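Local coordinates for protein probable glutaredoxin ssr2061 (Synechocystis sp., PDB 4MJE) that probably reduces protein and low-molecular-weight disulfides as a glutathione-disulfide oxidoreductase of the glutaredoxin family, at residues Y21-C26 / E53-M58; C29-A34 / D83-D88; A59-G64 / Q70-D75. The protein carries 1 engineered substitution. One frame throughout, in Å; residues are numbered along the deposited sequence.

In the fold
The three contacts dress both faces of one thioredoxin-type sheet. Contacts 1 and 3, centres 11 Å apart, share helix 52-61, which packs on strand 18-22 in contact 1 and on its antiparallel neighbour 70-73 in contact 3; Y21 OH and R61 NH1, 2.8 Å apart, join them. Contact 2 packs helices 27-39 and 81-89 on the other face, its centre about 16 Å from that of contact 1 and 15 Å from that of contact 3. The probable redox pair is split between contacts 1 and 2: C26 SG and C29 SG stand 3.5 Å apart, with no disulfide formed here. T22 CA touches C29 SG at 3.6 Å, so strand 18-22 backs the second cysteine.

Contact 1 of 3, residues Y21-C26 / E53-M58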
loop_
_atom_site.group_PDB
_atom_site.type_symbol
_atom_site.label_atom_id
_atom_site.label_comp_id
_atom_site.label_asym_id
_atom_site.label_seq_id
_atom_site.Cartn_x
_atom_site.Cartn_y
_atom_site.Cartn_z
ATOM N N TYR A 21 -2.543 -5.564 2.965
ATOM C CA TYR A 21 -3.238 -6.669 3.603
ATOM C C TYR A 21 -2.942 -6.655 5.105
ATOM O O TYR A 21 -1.785 -6.522 5.524
ATOM C CB TYR A 21 -2.798 -8.031 3.054
ATOM C CG TYR A 21 -2.989 -8.306 1.581
ATOM C CD1 TYR A 21 -3.934 -9.223 1.138
ATOM C CD2 TYR A 21 -2.150 -7.731 0.629
ATOM C CE1 TYR A 21 -4.061 -9.523 -0.214
ATOM C CE2 TYR A 21 -2.278 -8.029 -0.714
ATOM C CZ TYR A 21 -3.220 -8.915 -1.115
ATOM O OH TYR A 21 -3.311 -9.227 -2.451
ATOM N N THR A 22 -3.989 -6.792 5.915
ATOM C CA THR A 22 -3.842 -6.633 7.354
ATOM C C THR A 22 -4.714 -7.605 8.143
ATOM O O THR A 22 -5.683 -8.164 7.631
ATOM C CB THR A 22 -4.313 -5.240 7.805
ATOM O OG1 THR A 22 -5.708 -5.141 7.544
ATOM C CG2 THR A 22 -3.597 -4.117 7.105
ATOM N N TRP A 23 -4.354 -7.765 9.421
ATOM C CA TRP A 23 -5.334 -8.026 10.459
ATOM C C TRP A 23 -5.505 -6.707 11.217
ATOM O O TRP A 23 -4.530 -6.018 11.501
ATOM C CB TRP A 23 -4.886 -9.165 11.393
ATOM C CG TRP A 23 -5.281 -10.518 10.914
ATOM C CD1 TRP A 23 -5.645 -10.860 9.642
ATOM C CD2 TRP A 23 -5.359 -11.722 11.699
ATOM N NE1 TRP A 23 -5.950 -12.201 9.587
ATOM C CE2 TRP A 23 -5.785 -12.748 10.837
ATOM C CE3 TRP A 23 -5.103 -12.029 13.045
ATOM C CZ2 TRP A 23 -5.972 -14.059 11.275
ATOM C CZ3 TRP A 23 -5.276 -13.331 13.468
ATOM C CH2 TRP A 23 -5.703 -14.327 12.589
ATOM N N SER A 24 -6.751 -6.355 11.509
ATOM C CA SER A 24 -7.091 -5.052 12.074
ATOM C C SER A 24 -6.362 -4.773 13.375
ATOM O O SER A 24 -5.999 -3.631 13.682
ATOM C CB SER A 24 -8.601 -4.950 12.306
ATOM O OG SER A 24 -9.050 -5.938 13.192
ATOM N N THR A 25 -6.141 -5.827 14.157
ATOM C CA THR A 25 -5.599 -5.707 15.509
ATOM C C THR A 25 -4.137 -6.151 15.615
ATOM O O THR A 25 -3.592 -6.255 16.711
ATOM C CB THR A 25 -6.462 -6.513 16.485
ATOM O OG1 THR A 25 -6.699 -7.809 15.923
ATOM C CG2 THR A 25 -7.802 -5.818 16.726
ATOM N N CYS A 26 -3.498 -6.404 14.485
ATOM C CA CYS A 26 -2.071 -6.711 14.490
ATOM C C CYS A 26 -1.275 -5.427 14.677
ATOM O O CYS A 26 -1.507 -4.448 13.964
ATOM C CB CYS A 26 -1.709 -7.384 13.172
ATOM S SG CYS A 26 0.084 -7.389 12.793
ATOM N N GLU A 53 -8.665 -18.049 3.231
ATOM C CA GLU A 53 -8.632 -17.990 1.767
ATOM C C GLU A 53 -7.938 -16.721 1.286
ATOM O O GLU A 53 -7.120 -16.758 0.356
ATOM C CB GLU A 53 -10.047 -18.063 1.172
ATOM C CG GLU A 53 -10.678 -19.451 1.247
ATOM C CD GLU A 53 -12.150 -19.489 0.835
ATOM O OE1 GLU A 53 -12.786 -18.418 0.709
ATOM O OE2 GLU A 53 -12.674 -20.609 0.638
ATOM N N ALA A 54 -8.247 -15.600 1.930
ATOM C CA ALA A 54 -7.639 -14.341 1.547
ATOM C C ALA A 54 -6.152 -14.338 1.898
ATOM O O ALA A 54 -5.348 -13.759 1.168
ATOM C CB ALA A 54 -8.350 -13.167 2.189
ATOM N N ARG A 55 -5.770 -14.993 2.993
ATOM C CA ARG A 55 -4.354 -15.109 3.312
ATOM C C ARG A 55 -3.591 -15.890 2.238
ATOM O O ARG A 55 -2.460 -15.572 1.900
ATOM C CB ARG A 55 -4.149 -15.785 4.665
ATOM C CG ARG A 55 -2.730 -15.687 5.186
ATOM C CD ARG A 55 -2.475 -14.332 5.805
ATOM N NE ARG A 55 -3.180 -14.258 7.079
ATOM C CZ ARG A 55 -2.616 -14.334 8.283
ATOM N NH1 ARG A 55 -1.296 -14.366 8.441
ATOM N NH2 ARG A 55 -3.389 -14.340 9.366
ATOM N N GLU A 56 -4.210 -16.929 1.691
ATOM C CA GLU A 56 -3.549 -17.696 0.637
ATOM C C GLU A 56 -3.470 -16.895 -0.677
ATOM O O GLU A 56 -2.494 -16.998 -1.408
ATOM C CB GLU A 56 -4.278 -19.025 0.431
ATOM C CG GLU A 56 -4.296 -19.979 1.647
ATOM C CD GLU A 56 -3.040 -19.950 2.469
ATOM O OE1 GLU A 56 -1.954 -20.050 1.875
ATOM O OE2 GLU A 56 -3.153 -19.834 3.704
ATOM N N ALA A 57 -4.480 -16.087 -0.979
ATOM C CA ALA A 57 -4.407 -15.188 -2.128
ATOM C C ALA A 57 -3.273 -14.200 -1.916
ATOM O O ALA A 57 -2.497 -13.952 -2.836
ATOM C CB ALA A 57 -5.730 -14.446 -2.328
ATOM N N MET A 58 -3.177 -13.642 -0.710
ATOM C CA MET A 58 -2.071 -12.747 -0.384
ATOM C C MET A 58 -0.725 -13.432 -0.589
ATOM O O MET A 58 0.162 -12.880 -1.245
ATOM C CB MET A 58 -2.172 -12.295 1.073
ATOM C CG MET A 58 -1.120 -11.286 1.465
ATOM S SD MET A 58 -1.085 -10.998 3.237
ATOM C CE MET A 58 -0.153 -12.432 3.787
HETATM O O HOH W 1 -6.046 -14.297 7.417
#
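M58 lies along the ring of Y21 where helix 52-61 packs on strand 18-22, a helix-on-sheet layer of the thioredoxin fold, and the pair makes a Met-aromatic contact. The methionine can be followed outward from the helix. Its CB sits over the near rim, 3.5 Å from Y21 CD1. CG is anti to the backbone N (chi1 -176°), which lays the chain across the ring; this carbon stands 3.5 Å from the Y21 ring centroid and only 15° off the normal, a CH-pi contact over the face. SD continues past the ring to Y21 CB at 3.4 Å and views the aromatic face obliquely. There the chain bends, and CE turns away from the tyrosine. The two side chains thus run past each other in opposite directions, the sulfur reaching the root of the tyrosine while the phenol end passes beside the helix to hydrogen-bond R61. Y46 meets the same ring edge-to-face.

Farther along, beyond the strand, the looser half of the contact pairs W23 with R55. Bends at the second and third torsions swing the arginine end to the indole, where NH2 comes obliquely to within 3.2 Å of W23 CZ2, the guanidinium and ring planes 79° apart. W23 NE1 and R55 NH2, 3.3 Å apart, are both donors and make no bond; a water instead joins W23 NE1 to R55 NE. R55 NH1 is held by R66 O, which steadies the guanidinium, and W23 NE1 has a weak second acceptor in I48 O. The bridging water accepts from both sides, 3.0 Å from W23 NE1 and 2.9 Å from R55 NE.

Contact 2 of 3, residues C29-A34 / D83-D88; sequences CMRALA and DIYALD
Y85 reaches from helix 81-89 to R31 on helix 27-39, tying together two helices that lie on the same face of the thioredoxin-fold sheet. The axes of the short segments pass 10.4 Å apart and cross at 35°, a spacing wide enough for the phenol to bridge. The tyrosine's CB points at the other helix, and the hydroxyl end of the ring, not a face, meets the backbone there. Y85 OH donates to R31 O at 2.7 Å. The hydroxyl approaches from above the carbonyl plane, 42° out of it, while R31 C and O lie near the plane of the tyrosine ring, at its edge.

The arginine takes part through its aliphatic root. With CG anti to the backbone N (chi1 -170°), the chain leaves beside its own carbonyl carbon and brings CG to 3.2 Å from Y85 OH. The carbonyl and this methylene therefore share the phenol end between them. R31 then crosses the tyrosine at about a right angle, and a bend at its third torsion leaves the guanidinium plane nearly perpendicular to the ring.

Deeper in, A32 and I84 mark the nearest backbone approach, A32 CA and I84 CA being 7.3 Å apart, and A32 packs on I20 and P69. Along the ring edge, A32 CA lies 4.2 Å from Y85 CE2.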
loop_
_atom_site.group_PDB
_atom_site.type_symbol
_atom_site.label_atom_id
_atom_site.label_comp_id
_atom_site.label_asym_id
_atom_site.label_seq_id
_atom_site.Cartn_x
_atom_site.Cartn_y
_atom_site.Cartn_z
ATOM N N CYS A 29 0.603 -4.290 11.553
ATOM C CA CYS A 29 -0.357 -3.742 10.589
ATOM C C CYS A 29 -0.798 -2.343 11.011
ATOM O O CYS A 29 -0.875 -1.421 10.181
ATOM C CB CYS A 29 -1.556 -4.676 10.495
ATOM S SG CYS A 29 -1.205 -6.228 9.708
ATOM N N MET A 30 -1.087 -2.166 12.294
ATOM C CA MET A 30 -1.516 -0.867 12.791
ATOM C C MET A 30 -0.438 0.198 12.553
ATOM O O MET A 30 -0.747 1.320 12.157
ATOM C CB MET A 30 -1.866 -0.992 14.271
ATOM C CG MET A 30 -3.147 -1.769 14.539
ATOM S SD MET A 30 -3.267 -2.322 16.240
ATOM C CE MET A 30 -3.408 -0.749 17.074
ATOM N N ARG A 31 0.826 -0.150 12.748
ATOM C CA ARG A 31 1.901 0.808 12.530
ATOM C C ARG A 31 2.036 1.179 11.044
ATOM O O ARG A 31 2.304 2.336 10.696
ATOM C CB ARG A 31 3.219 0.229 13.061
ATOM C CG ARG A 31 4.388 1.194 13.124
ATOM C CD ARG A 31 5.599 0.573 13.782
ATOM N NE ARG A 31 5.275 0.143 15.135
ATOM C CZ ARG A 31 5.940 -0.783 15.820
ATOM N NH1 ARG A 31 6.994 -1.390 15.289
ATOM N NH2 ARG A 31 5.540 -1.102 17.043
ATOM N N ALA A 32 1.885 0.198 10.158
ATOM C CA ALA A 32 1.987 0.440 8.721
ATOM C C ALA A 32 0.809 1.311 8.271
ATOM O O ALA A 32 0.960 2.243 7.485
ATOM C CB ALA A 32 2.005 -0.880 7.980
ATOM N N LEU A 33 -0.385 1.013 8.773
ATOM C CA LEU A 33 -1.561 1.821 8.467
ATOM C C LEU A 33 -1.373 3.259 8.913
ATOM O O LEU A 33 -1.755 4.181 8.193
ATOM C CB LEU A 33 -2.797 1.238 9.132
ATOM C CG LEU A 33 -3.355 -0.042 8.501
ATOM C CD1 LEU A 33 -4.372 -0.682 9.459
ATOM C CD2 LEU A 33 -3.970 0.191 7.143
ATOM N N ALA A 34 -0.768 3.459 10.077
ATOM C CA ALA A 34 -0.527 4.802 10.561
ATOM C C ALA A 34 0.345 5.584 9.602
ATOM O O ALA A 34 0.072 6.746 9.336
ATOM C CB ALA A 34 0.105 4.768 11.920
ATOM N N ASP A 83 9.660 -2.836 6.073
ATOM C CA ASP A 83 10.111 -2.415 4.760
ATOM C C ASP A 83 9.627 -1.028 4.411
ATOM O O ASP A 83 10.392 -0.235 3.889
ATOM C CB ASP A 83 9.687 -3.419 3.692
ATOM C CG ASP A 83 10.336 -4.770 3.888
ATOM O OD1 ASP A 83 11.558 -4.819 4.163
ATOM O OD2 ASP A 83 9.625 -5.790 3.837
ATOM N N ILE A 84 8.373 -0.732 4.704
ATOM C CA ILE A 84 7.865 0.571 4.346
ATOM C C ILE A 84 8.503 1.676 5.198
ATOM O O ILE A 84 8.868 2.741 4.686
ATOM C CB ILE A 84 6.327 0.602 4.376
ATOM C CG1 ILE A 84 5.836 1.873 3.690
ATOM C CG2 ILE A 84 5.774 0.491 5.794
ATOM C CD1 ILE A 84 4.349 1.862 3.364
ATOM N N TYR A 85 8.678 1.399 6.486
ATOM C CA TYR A 85 9.328 2.354 7.365
ATOM C C TYR A 85 10.792 2.551 6.971
ATOM O O TYR A 85 11.312 3.672 7.050
ATOM C CB TYR A 85 9.209 1.949 8.837
ATOM C CG TYR A 85 7.939 2.442 9.483
ATOM C CD1 TYR A 85 7.916 3.627 10.183
ATOM C CD2 TYR A 85 6.769 1.724 9.375
ATOM C CE1 TYR A 85 6.762 4.092 10.763
ATOM C CE2 TYR A 85 5.599 2.172 9.954
ATOM C CZ TYR A 85 5.598 3.360 10.660
ATOM O OH TYR A 85 4.456 3.834 11.256
ATOM N N ALA A 86 11.471 1.484 6.541
ATOM C CA ALA A 86 12.856 1.602 6.088
ATOM C C ALA A 86 12.927 2.488 4.845
ATOM O O ALA A 86 13.771 3.377 4.747
ATOM C CB ALA A 86 13.475 0.211 5.825
ATOM N N LEU A 87 12.032 2.273 3.893
ATOM C CA LEU A 87 11.993 3.119 2.707
ATOM C C LEU A 87 11.779 4.577 3.085
ATOM O O LEU A 87 12.420 5.461 2.532
ATOM C CB LEU A 87 10.885 2.676 1.746
ATOM C CG LEU A 87 11.137 1.417 0.929
ATOM C CD1 LEU A 87 9.851 0.919 0.310
ATOM C CD2 LEU A 87 12.177 1.665 -0.164
ATOM N N ASP A 88 10.865 4.842 4.006
ATOM C CA ASP A 88 10.619 6.225 4.388
ATOM C C ASP A 88 11.861 6.845 5.057
ATOM O O ASP A 88 12.222 7.987 4.785
ATOM C CB ASP A 88 9.404 6.354 5.294
ATOM C CG ASP A 88 8.845 7.774 5.324
ATOM O OD1 ASP A 88 8.390 8.201 6.409
ATOM O OD2 ASP A 88 8.834 8.447 4.260
#

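Contact 3 of 3, residues A59-G64 / Q70-D75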
loop_
_atom_site.group_PDB
_atom_site.type_symbol
_atom_site.label_atom_id
_atom_site.label_comp_id
_atom_site.label_asym_id
_atom_site.label_seq_id
_atom_site.Cartn_x
_atom_site.Cartn_y
_atom_site.Cartn_z
ATOM N N ALA A 59 -0.568 -14.640 -0.040
ATOM C CA ALA A 59 0.711 -15.353 -0.129
ATOM C C ALA A 59 1.100 -15.620 -1.581
ATOM O O ALA A 59 2.279 -15.613 -1.934
ATOM C CB ALA A 59 0.642 -16.650 0.646
ATOM N N ALA A 60 0.105 -15.857 -2.424
ATOM C CA ALA A 60 0.360 -16.139 -3.828
ATOM C C ALA A 60 1.011 -14.933 -4.525
ATOM O O ALA A 60 1.755 -15.094 -5.494
ATOM C CB ALA A 60 -0.935 -16.512 -4.506
ATOM N N ARG A 61 0.711 -13.725 -4.051
ATOM C CA ARG A 61 1.325 -12.501 -4.576
ATOM C C ARG A 61 2.566 -12.045 -3.836
ATOM O O ARG A 61 3.357 -11.268 -4.367
ATOM C CB ARG A 61 0.364 -11.326 -4.462
ATOM C CG ARG A 61 -0.699 -11.229 -5.481
ATOM C CD ARG A 61 -1.550 -10.012 -5.163
ATOM N NE ARG A 61 -1.095 -8.765 -5.771
ATOM C CZ ARG A 61 -1.538 -7.559 -5.418
ATOM N NH1 ARG A 61 -2.387 -7.429 -4.404
ATOM N NH2 ARG A 61 -1.146 -6.482 -6.065
ATOM N N ALA A 62 2.678 -12.441 -2.580
ATOM C CA ALA A 62 3.716 -11.916 -1.709
ATOM C C ALA A 62 4.838 -12.938 -1.485
ATOM O O ALA A 62 5.293 -13.116 -0.357
ATOM C CB ALA A 62 3.102 -11.483 -0.388
ATOM N N ASN A 63 5.266 -13.621 -2.545
ATOM C CA ASN A 63 6.394 -14.566 -2.479
ATOM C C ASN A 63 6.164 -15.710 -1.514
ATOM O O ASN A 63 7.111 -16.279 -0.953
ATOM C CB ASN A 63 7.685 -13.848 -2.093
ATOM C CG ASN A 63 8.097 -12.837 -3.112
ATOM O OD1 ASN A 63 8.310 -11.668 -2.793
ATOM N ND2 ASN A 63 8.190 -13.271 -4.361
ATOM N N GLY A 64 4.911 -16.083 -1.340
ATOM C CA GLY A 64 4.560 -17.137 -0.417
ATOM C C GLY A 64 4.482 -16.717 1.047
ATOM O O GLY A 64 4.200 -17.560 1.896
ATOM N N GLN A 70 1.250 -7.040 4.352
ATOM C CA GLN A 70 1.948 -7.054 3.054
ATOM C C GLN A 70 1.438 -5.871 2.236
ATOM O O GLN A 70 0.227 -5.649 2.141
ATOM C CB GLN A 70 1.739 -8.370 2.285
ATOM C CG GLN A 70 2.239 -9.612 3.023
ATOM C CD GLN A 70 3.731 -9.623 3.199
ATOM O OE1 GLN A 70 4.456 -8.924 2.485
ATOM N NE2 GLN A 70 4.210 -10.403 4.161
ATOM N N ILE A 71 2.370 -5.122 1.673
ATOM C CA ILE A 71 2.086 -3.881 0.980
ATOM C C ILE A 71 2.539 -3.963 -0.460
ATOM O O ILE A 71 3.614 -4.453 -0.739
ATOM C CB ILE A 71 2.815 -2.714 1.687
ATOM C CG1 ILE A 71 2.293 -2.569 3.118
ATOM C CG2 ILE A 71 2.651 -1.402 0.931
ATOM C CD1 ILE A 71 3.305 -2.017 4.076
ATOM N N PHE A 72 1.673 -3.466 -1.350
ATOM C CA PHE A 72 1.922 -3.371 -2.789
ATOM C C PHE A 72 1.681 -1.936 -3.244
ATOM O O PHE A 72 0.712 -1.313 -2.840
ATOM C CB PHE A 72 1.005 -4.335 -3.576
ATOM C CG PHE A 72 1.286 -5.793 -3.299
ATOM C CD1 PHE A 72 0.862 -6.373 -2.112
ATOM C CD2 PHE A 72 1.997 -6.576 -4.203
ATOM C CE1 PHE A 72 1.137 -7.714 -1.840
ATOM C CE2 PHE A 72 2.244 -7.921 -3.918
ATOM C CZ PHE A 72 1.828 -8.459 -2.733
ATOM N N ILE A 73 2.546 -1.455 -4.122
ATOM C CA ILE A 73 2.369 -0.151 -4.753
ATOM C C ILE A 73 2.554 -0.339 -6.250
ATOM O O ILE A 73 3.584 -0.851 -6.682
ATOM C CB ILE A 73 3.377 0.893 -4.222
ATOM C CG1 ILE A 73 3.177 1.128 -2.725
ATOM C CG2 ILE A 73 3.226 2.231 -4.967
ATOM C CD1 ILE A 73 4.268 1.976 -2.108
ATOM N N ASP A 74 1.558 0.070 -7.028
ATOM C CA ASP A 74 1.525 -0.143 -8.474
ATOM C C ASP A 74 1.908 -1.559 -8.852
ATOM O O ASP A 74 2.676 -1.810 -9.769
ATOM C CB ASP A 74 2.391 0.883 -9.187
ATOM C CG ASP A 74 1.751 2.245 -9.196
ATOM O OD1 ASP A 74 0.506 2.305 -9.005
ATOM O OD2 ASP A 74 2.480 3.244 -9.379
ATOM N N ASP A 75 1.341 -2.475 -8.080
ATOM C CA ASP A 75 1.414 -3.911 -8.305
ATOM C C ASP A 75 2.746 -4.523 -7.915
ATOM O O ASP A 75 2.906 -5.733 -8.009
ATOM C CB ASP A 75 1.018 -4.291 -9.748
ATOM C CG ASP A 75 -0.456 -4.105 -10.007
ATOM O OD1 ASP A 75 -1.261 -4.325 -9.084
ATOM O OD2 ASP A 75 -0.812 -3.739 -11.136
HETATM O O HOH W 2 0.667 -7.562 -8.065
#
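R61 lays its guanidinium flat on the ring of F72, planes 16° apart, in a stacked cation-pi contact. R61 CZ stands 3.9 Å from the F72 centroid, displaced toward the rim. Lower down, R61 CB meets F72 CZ at 3.7 Å, and R61 O lies in the ring plane at its edge, 3.6 Å from F72 CE2. A62 CB fills in at the same edge, 4.0 Å from F72 CZ, and also touches Q70 CG. In the thioredoxin fold this seats helix 52-61 and the turn after it on strand 70-73, with Q70 and F72, two residues apart, turned to the same side of the sheet. Without the F72 ring, as with an alanine here, the guanidinium would probably lose its flat support and A62 CB one of its neighbours. Farther out, R61 NH2 makes a long salt bridge to D75 OD1 at 3.7 Å, and a water links the same nitrogen to D75 O. Stronger partners set the arginine's rotation: E19 forms a salt bridge with NH2, while NH1 goes to Y21 OH. K17 pairs with D75, while H77 stacks on F72 and hydrogen-bonds Q70 OE1 through its NE2.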